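Trans-isoprenyl diphosphate synthase (Caulobacter crescentus, PDB 3OYR) probably makes all-trans-octaprenyl diphosphate, the quinone side-chain precursor, by adding isopentenyl units to farnesyl diphosphate in a metal-dependent reaction. Local coordinates at residues 25-30 with 334-339. Residues are numbered along the deposited sequence; the frame is centred on the assembly and turned at random.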
loop_
_atom_site.group_PDB
_atom_site.type_symbol
_atom_site.label_atom_id
_atom_site.label_comp_id
_atom_site.label_asym_id
_atom_site.label_seq_id
_atom_site.Cartn_x
_atom_site.Cartn_y
_atom_site.Cartn_z
ATOM N N ASP B 25 -21.593 21.379 5.480
ATOM C CA ASP B 25 -22.936 20.996 5.916
ATOM C C ASP B 25 -23.858 20.576 4.789
ATOM O O ASP B 25 -24.515 19.545 4.904
ATOM C CB ASP B 25 -23.611 22.111 6.744
ATOM C CG ASP B 25 -22.988 22.295 8.140
ATOM O OD1 ASP B 25 -21.956 21.647 8.465
ATOM O OD2 ASP B 25 -23.540 23.116 8.913
ATOM N N ARG B 26 -23.885 21.346 3.706
ATOM C CA ARG B 26 -24.756 21.049 2.562
ATOM C C ARG B 26 -24.322 19.752 1.857
ATOM O O ARG B 26 -25.161 18.909 1.505
ATOM C CB ARG B 26 -24.770 22.232 1.585
ATOM C CG ARG B 26 -25.681 22.062 0.369
ATOM C CD ARG B 26 -25.617 23.301 -0.503
ATOM N NE ARG B 26 -25.576 24.513 0.306
ATOM C CZ ARG B 26 -26.641 25.245 0.618
ATOM N NH1 ARG B 26 -26.503 26.331 1.369
ATOM N NH2 ARG B 26 -27.840 24.897 0.175
ATOM N N LEU B 27 -23.008 19.601 1.655
ATOM C CA LEU B 27 -22.441 18.384 1.077
ATOM C C LEU B 27 -22.856 17.134 1.885
ATOM O O LEU B 27 -23.377 16.188 1.327
ATOM C CB LEU B 27 -20.906 18.478 0.969
ATOM C CG LEU B 27 -20.184 17.328 0.251
ATOM C CD1 LEU B 27 -20.868 16.916 -1.060
ATOM C CD2 LEU B 27 -18.768 17.714 -0.027
ATOM N N VAL B 28 -22.636 17.175 3.190
ATOM C CA VAL B 28 -22.897 16.064 4.090
ATOM C C VAL B 28 -24.371 15.658 4.061
ATOM O O VAL B 28 -24.707 14.462 3.959
ATOM C CB VAL B 28 -22.444 16.448 5.505
ATOM C CG1 VAL B 28 -22.981 15.472 6.566
ATOM C CG2 VAL B 28 -20.934 16.514 5.527
ATOM N N ARG B 29 -25.239 16.666 4.083
ATOM C CA ARG B 29 -26.676 16.462 4.037
ATOM C C ARG B 29 -27.149 15.891 2.694
ATOM O O ARG B 29 -27.926 14.941 2.664
ATOM C CB ARG B 29 -27.354 17.794 4.305
ATOM C CG ARG B 29 -28.806 17.730 4.650
ATOM C CD ARG B 29 -29.219 19.075 5.211
ATOM N NE ARG B 29 -29.190 20.139 4.202
ATOM C CZ ARG B 29 -28.445 21.247 4.266
ATOM N NH1 ARG B 29 -27.643 21.505 5.302
ATOM N NH2 ARG B 29 -28.519 22.123 3.285
ATOM N N LEU B 30 -26.665 16.448 1.587
ATOM C CA LEU B 30 -26.998 15.908 0.266
ATOM C C LEU B 30 -26.503 14.468 0.073
ATOM O O LEU B 30 -27.150 13.670 -0.613
ATOM C CB LEU B 30 -26.432 16.799 -0.839
ATOM C CG LEU B 30 -27.136 18.138 -1.077
ATOM C CD1 LEU B 30 -26.203 19.004 -1.904
ATOM C CD2 LEU B 30 -28.501 17.944 -1.778
ATOM N N GLU B 334 -18.929 24.156 -4.139
ATOM C CA GLU B 334 -18.344 25.484 -4.025
ATOM C C GLU B 334 -18.145 25.870 -2.570
ATOM O O GLU B 334 -17.114 26.446 -2.205
ATOM C CB GLU B 334 -19.175 26.494 -4.797
ATOM C CG GLU B 334 -19.044 26.280 -6.303
ATOM C CD GLU B 334 -19.983 27.153 -7.113
ATOM O OE1 GLU B 334 -20.998 27.622 -6.553
ATOM O OE2 GLU B 334 -19.710 27.359 -8.315
ATOM N N GLU B 335 -19.083 25.468 -1.716
ATOM C CA GLU B 335 -18.955 25.767 -0.299
ATOM C C GLU B 335 -17.808 24.964 0.323
ATOM O O GLU B 335 -17.131 25.440 1.249
ATOM C CB GLU B 335 -20.296 25.543 0.439
ATOM C CG GLU B 335 -21.363 26.590 0.084
ATOM C CD GLU B 335 -22.744 26.268 0.645
ATOM O OE1 GLU B 335 -23.006 25.106 1.009
ATOM O OE2 GLU B 335 -23.578 27.185 0.713
ATOM N N LEU B 336 -17.578 23.759 -0.193
ATOM C CA LEU B 336 -16.451 22.931 0.268
ATOM C C LEU B 336 -15.097 23.558 -0.085
ATOM O O LEU B 336 -14.148 23.508 0.715
ATOM C CB LEU B 336 -16.549 21.501 -0.287
ATOM C CG LEU B 336 -15.382 20.533 -0.027
ATOM C CD1 LEU B 336 -15.309 20.150 1.465
ATOM C CD2 LEU B 336 -15.488 19.293 -0.885
ATOM N N ALA B 337 -15.018 24.153 -1.275
ATOM C CA ALA B 337 -13.812 24.861 -1.718
ATOM C C ALA B 337 -13.405 25.987 -0.757
ATOM O O ALA B 337 -12.236 26.106 -0.404
ATOM C CB ALA B 337 -14.000 25.388 -3.153
ATOM N N ASP B 338 -14.383 26.780 -0.314
ATOM C CA ASP B 338 -14.155 27.825 0.687
ATOM C C ASP B 338 -13.819 27.242 2.036
ATOM O O ASP B 338 -12.971 27.778 2.778
ATOM C CB ASP B 338 -15.389 28.746 0.776
ATOM C CG ASP B 338 -15.544 29.628 -0.461
ATOM O OD1 ASP B 338 -14.527 29.870 -1.157
ATOM O OD2 ASP B 338 -16.671 30.061 -0.754
ATOM N N PHE B 339 -14.484 26.128 2.359
ATOM C CA PHE B 339 -14.239 25.434 3.608
ATOM C C PHE B 339 -12.814 24.893 3.694
ATOM O O PHE B 339 -12.186 24.963 4.753
ATOM C CB PHE B 339 -15.253 24.307 3.840
ATOM C CG PHE B 339 -15.047 23.582 5.135
ATOM C CD1 PHE B 339 -15.454 24.154 6.336
ATOM C CD2 PHE B 339 -14.424 22.340 5.164
ATOM C CE1 PHE B 339 -15.268 23.486 7.544
ATOM C CE2 PHE B 339 -14.222 21.668 6.372
ATOM C CZ PHE B 339 -14.655 22.237 7.556
#
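Arg26 and Glu335 meet side-on where helix 25-45 packs beside helix 328-342. Traced from its root, the arginine chain first passes the glutamate with its methylenes: Arg26 CB lies 3.4 Å from Glu335 OE1, CG stands farther from that oxygen, and Arg26 CD returns to 3.5 Å from Glu335 OE1. CG is anti to the backbone N, and a bend at chi3 turns NE onto the carboxylate. Arg26 NE donates to Glu335 OE1 at 2.7 Å, with an N-H...O angle of 168°; OE1 sits in the guanidinium plane, whereas NE reaches it from above the carboxylate plane. Beyond CZ, Arg26 NH1 donates to the syn lone pair of Glu335 OE2 at 3.1 Å, less straight at 135°. The two flat groups are turned 54° apart, consistent with a straight, short bond from NE and a more bent, longer one from NH1. This grip belongs to the conformer described, since Arg26 was modelled in two. Glu331 OE1 comes close to Glu335 OE2, a like-charge approach that the arginine would be expected to screen. A lysine in place of Glu335 would probably set two cations against each other and leave NE and NH1 without these acceptors. One residue further along each helix, Leu27 CD2 touches Leu336 CD2 at 3.7 Å, on the buried side, where Ala75 packs on Leu27 and Met72 and Leu224 on Leu336. This interhelical packing, away from the annotated sites, joins the first helix of the all-helical isoprenoid synthase fold to the last. Its chemistry implies division of labour: a two-pronged ion pair, in at least one arginine conformer, where the helices are partly exposed, and leucine methyls in the interior.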